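Catabolite control protein A (Lactococcus lactis, PDB 2O20) probably acts as a global DNA-binding transcription regulator of carbon catabolite repression and activation, favouring optimal energy use under diverse conditions. Local coordinates at residues T64-L70 with V120-M126; T143-L147 with L304-M309. The protein carries 1 engineered substitution. All coordinates share one frame; numbering follows the deposited sequence. Where two conformers were deposited one is given.

How the contacts relate
Both contacts reach the same parallel β-sheet, in the α/β subdomain that strand 65-70 begins within the periplasmic-binding-protein-like region of this LacI-family regulator. Contact 1 pairs strands 65-70 and 122-125; contact 2 lays helix 294-309 against the next strand, 145-148. Their centres are about 9 Å apart, and along the chain contact 1 closes before contact 2 opens. Strand 122-125 links them, with probable hydrogen bonds from I123 N to P144 O (2.9 Å) and from Y125 N to V146 O (3.0 Å). Contact 2 spans 156 intervening residues, which include the second parallel sheet, so the returning chain covers a sheet that its early segments began.

Contact 1: residues T64-L70 with V120-M126; sequences TTVGVIL and VDGIVYM
The D121 carboxylate takes the backbone N-H of T65 on the anti side of OD2 (N to OD2 2.8 Å), the donor 17° out of the carboxylate plane. With CG beside its own backbone N (chi1 -61°), aspartate, short and charged, can reach back to the start of strand 65-70, while D121 N returns a bond to T65 O. The other flat group, the Y125 ring, is approached obliquely by I69, CB to CD1 4.4 Å, and its hydroxyl is bonded to E108.

Along the rest of the pairing the strands run parallel. G122 O receives G67 N (2.9 Å), G67 O receives V124 N, V124 O receives I69 N (3.0 Å, nearly straight at 168°), and I69 O receives M126 N. Beta-branched V66, V68 and V124 suit the extended backbone and share one face. Beyond V68, the bent end of M126 brings CE tightly against V68 CG1, 3.5 Å away; an unbranched thioether can make that turn.

On the opposite face I69 meets V111, L112 and F115 of helix 105-118. L70 and M126 pack on F78 and T82 of helix 76-91, and strand 95-100 borders strand 65-70 on its other edge.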
# COMPACT_ATOMS: atom_id res chain seq x y z
N THR D 64 9.45 9.28 25.73
CA THR D 64 9.23 7.86 25.44
C THR D 64 9.30 7.58 23.93
O THR D 64 8.76 8.36 23.10
CB THR D 64 7.89 7.41 26.03
OG1 THR D 64 7.99 7.45 27.46
CG2 THR D 64 7.49 6.04 25.56
N THR D 65 9.99 6.49 23.58
CA THR D 65 10.30 6.17 22.19
C THR D 65 9.89 4.73 21.96
O THR D 65 10.34 3.84 22.67
CB THR D 65 11.79 6.38 21.85
OG1 THR D 65 12.15 7.76 22.04
CG2 THR D 65 12.10 5.97 20.42
N VAL D 66 9.04 4.56 20.94
CA VAL D 66 8.55 3.27 20.49
C VAL D 66 9.20 2.84 19.16
O VAL D 66 9.16 3.58 18.16
CB VAL D 66 7.01 3.24 20.42
CG1 VAL D 66 6.44 3.21 21.84
CG2 VAL D 66 6.46 4.43 19.69
N GLY D 67 9.81 1.65 19.21
CA GLY D 67 10.35 0.96 18.02
C GLY D 67 9.29 0.07 17.38
O GLY D 67 8.69 -0.77 18.05
N VAL D 68 9.10 0.22 16.07
CA VAL D 68 8.12 -0.61 15.32
C VAL D 68 8.82 -1.30 14.17
O VAL D 68 9.36 -0.65 13.27
CB VAL D 68 6.94 0.24 14.77
CG1 VAL D 68 5.88 -0.65 14.12
CG2 VAL D 68 6.32 1.12 15.87
N ILE D 69 8.76 -2.62 14.17
CA ILE D 69 9.38 -3.46 13.16
C ILE D 69 8.28 -4.08 12.35
O ILE D 69 7.35 -4.66 12.91
CB ILE D 69 10.21 -4.60 13.77
CG1 ILE D 69 11.18 -4.02 14.78
CG2 ILE D 69 10.94 -5.39 12.63
CD1 ILE D 69 11.97 -5.00 15.55
N LEU D 70 8.37 -3.94 11.02
CA LEU D 70 7.41 -4.56 10.10
C LEU D 70 8.17 -5.02 8.87
O LEU D 70 9.24 -4.48 8.60
CB LEU D 70 6.29 -3.57 9.70
CG LEU D 70 6.67 -2.28 8.96
CD1 LEU D 70 5.41 -1.65 8.25
CD2 LEU D 70 7.30 -1.22 9.85
N VAL D 120 15.19 2.39 23.06
CA VAL D 120 13.73 2.51 22.92
C VAL D 120 13.09 1.95 24.20
O VAL D 120 13.64 1.05 24.89
CB VAL D 120 13.16 1.84 21.63
CG1 VAL D 120 13.93 2.30 20.39
CG2 VAL D 120 13.13 0.33 21.74
N ASP D 121 11.93 2.51 24.51
CA ASP D 121 11.19 2.22 25.72
C ASP D 121 10.23 1.03 25.54
O ASP D 121 9.80 0.41 26.51
CB ASP D 121 10.45 3.48 26.17
CG ASP D 121 11.39 4.62 26.48
OD1 ASP D 121 11.99 4.57 27.55
OD2 ASP D 121 11.60 5.54 25.64
N GLY D 122 9.89 0.73 24.29
CA GLY D 122 8.96 -0.33 23.96
C GLY D 122 9.00 -0.64 22.47
O GLY D 122 9.38 0.20 21.67
N ILE D 123 8.63 -1.88 22.13
CA ILE D 123 8.68 -2.41 20.75
C ILE D 123 7.33 -3.00 20.34
O ILE D 123 6.74 -3.78 21.08
CB ILE D 123 9.83 -3.50 20.61
CG1 ILE D 123 11.19 -2.84 20.78
CG2 ILE D 123 9.81 -4.19 19.27
CD1 ILE D 123 12.34 -3.78 21.08
N VAL D 124 6.86 -2.64 19.16
CA VAL D 124 5.77 -3.35 18.49
C VAL D 124 6.38 -4.17 17.35
O VAL D 124 7.08 -3.62 16.50
CB VAL D 124 4.74 -2.39 17.89
CG1 VAL D 124 3.62 -3.16 17.17
CG2 VAL D 124 4.18 -1.43 18.96
N TYR D 125 6.13 -5.48 17.36
CA TYR D 125 6.63 -6.38 16.33
C TYR D 125 5.52 -6.91 15.43
O TYR D 125 4.51 -7.40 15.91
CB TYR D 125 7.31 -7.59 16.97
CG TYR D 125 7.79 -8.61 15.97
CD1 TYR D 125 9.06 -8.53 15.41
CD2 TYR D 125 6.95 -9.65 15.55
CE1 TYR D 125 9.49 -9.46 14.47
CE2 TYR D 125 7.38 -10.59 14.60
CZ TYR D 125 8.63 -10.49 14.06
OH TYR D 125 9.05 -11.44 13.13
N MET D 126 5.79 -6.85 14.13
CA MET D 126 4.94 -7.41 13.09
C MET D 126 5.86 -8.20 12.18
O MET D 126 6.99 -7.82 11.95
CB MET D 126 4.27 -6.28 12.29
CG MET D 126 3.06 -5.62 12.92
SD MET D 126 2.64 -4.11 11.98
CE MET D 126 3.60 -2.92 12.86

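Contact 2: residues T143-L147 with L304-M309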
# COMPACT_ATOMS: atom_id res chain seq x y z
N THR D 143 13.09 -5.31 27.10
CA THR D 143 12.21 -4.25 26.62
C THR D 143 10.76 -4.72 26.62
O THR D 143 10.47 -5.81 26.15
CB THR D 143 12.55 -3.89 25.16
OG1 THR D 143 13.96 -4.00 24.93
CG2 THR D 143 12.06 -2.49 24.83
N PRO D 144 9.82 -3.88 27.09
CA PRO D 144 8.42 -4.19 26.80
C PRO D 144 8.15 -4.35 25.28
O PRO D 144 8.65 -3.57 24.48
CB PRO D 144 7.67 -2.98 27.38
CG PRO D 144 8.57 -2.45 28.40
CD PRO D 144 9.94 -2.66 27.91
N VAL D 145 7.43 -5.41 24.92
CA VAL D 145 7.15 -5.74 23.52
C VAL D 145 5.72 -6.32 23.40
O VAL D 145 5.24 -7.02 24.31
CB VAL D 145 8.22 -6.74 22.96
CG1 VAL D 145 8.38 -7.91 23.90
CG2 VAL D 145 7.88 -7.24 21.57
N VAL D 146 5.04 -5.95 22.32
CA VAL D 146 3.75 -6.51 21.96
C VAL D 146 3.83 -6.99 20.49
O VAL D 146 4.35 -6.28 19.64
CB VAL D 146 2.62 -5.48 22.10
CG1 VAL D 146 1.24 -6.14 21.81
CG2 VAL D 146 2.65 -4.86 23.50
N LEU D 147 3.33 -8.19 20.23
CA LEU D 147 3.23 -8.75 18.87
C LEU D 147 1.85 -8.44 18.27
O LEU D 147 0.85 -8.49 18.99
CB LEU D 147 3.45 -10.27 18.91
CG LEU D 147 4.59 -10.84 19.78
CD1 LEU D 147 4.55 -12.34 19.79
CD2 LEU D 147 6.00 -10.35 19.35
N LEU D 304 -1.91 -1.31 25.02
CA LEU D 304 -1.35 -2.31 25.90
C LEU D 304 0.12 -1.95 26.19
O LEU D 304 0.54 -1.89 27.35
CB LEU D 304 -1.48 -3.71 25.27
CG LEU D 304 -0.91 -4.92 26.02
CD1 LEU D 304 -1.46 -4.98 27.38
CD2 LEU D 304 -1.21 -6.22 25.30
N LEU D 305 0.88 -1.68 25.14
CA LEU D 305 2.29 -1.31 25.31
C LEU D 305 2.48 -0.07 26.22
O LEU D 305 3.43 -0.01 26.98
CB LEU D 305 2.99 -1.09 23.96
CG LEU D 305 4.52 -0.86 23.96
CD1 LEU D 305 5.32 -2.03 24.59
CD2 LEU D 305 5.02 -0.59 22.57
N THR D 306 1.58 0.91 26.11
CA THR D 306 1.62 2.11 26.90
C THR D 306 1.59 1.75 28.39
O THR D 306 2.35 2.33 29.19
CB THR D 306 0.44 3.07 26.53
OG1 THR D 306 0.62 3.51 25.19
CG2 THR D 306 0.42 4.33 27.42
N LYS D 307 0.77 0.77 28.74
CA LYS D 307 0.69 0.33 30.14
C LYS D 307 1.97 -0.37 30.59
O LYS D 307 2.45 -0.11 31.69
CB LYS D 307 -0.52 -0.60 30.36
CG LYS D 307 -1.86 0.01 30.03
CD LYS D 307 -2.93 -1.07 29.97
CE LYS D 307 -4.29 -0.53 29.57
NZ LYS D 307 -5.30 -1.61 29.58
N LEU D 308 2.52 -1.23 29.74
CA LEU D 308 3.75 -1.95 30.05
C LEU D 308 4.89 -0.99 30.30
O LEU D 308 5.66 -1.15 31.26
CB LEU D 308 4.10 -2.96 28.93
CG LEU D 308 3.03 -4.06 28.70
CD1 LEU D 308 3.48 -5.05 27.63
CD2 LEU D 308 2.68 -4.80 30.00
N MET D 309 4.98 0.05 29.47
CA MET D 309 6.07 1.01 29.57
C MET D 309 5.96 1.88 30.81
O MET D 309 6.95 2.42 31.26
CB MET D 309 6.15 1.89 28.32
CG MET D 309 6.50 1.12 27.05
SD MET D 309 6.82 2.20 25.63
CE MET D 309 5.21 2.95 25.29
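Helix-on-sheet packing of the α/β sandwich in the periplasmic-binding-protein-like fold brings V146 and P144, of strand 145-148 and its approach, against L304, L305, L308 and M309 at the end of helix 294-309. The axes of the short segments 145-147 and 304-309 pass 8.5 Å apart and run nearly antiparallel, at 161°. Residues L304, L305, L308 and M309 recur at the spacing of a helical turn, so they form one apolar strip facing the sheet, whereas K307 carries its charge on the exposed side, near E312.

V146 is central. A small branched side chain fits here because its two methyls reach different parts of the helix: CG1, anti to the backbone N (chi1 -176°), approaches CD2 of L304 at 4.3 Å, while CG2 rests on CB of L305 at 3.8 Å and also meets CD1 of L308. The V146 and L305 side chains lie alongside one another, pointing opposite ways. A301, one turn before L305, also touches V146.

L305 is long enough to serve several neighbours, touching V66 and V124 of the sheet as well. P144, before the strand proper, offers its rigid ring as a greasy surface where the contact becomes partly exposed. Its CB touches L308 CB at 3.9 Å and, more loosely, M309 CG at 4.3 Å. V145, between P144 and V146 in sequence, directs its CB away from the helix. The tip of L305 finishes the approach: CD1 lies 3.8 Å from P144 CB and 3.7 Å from P144 O.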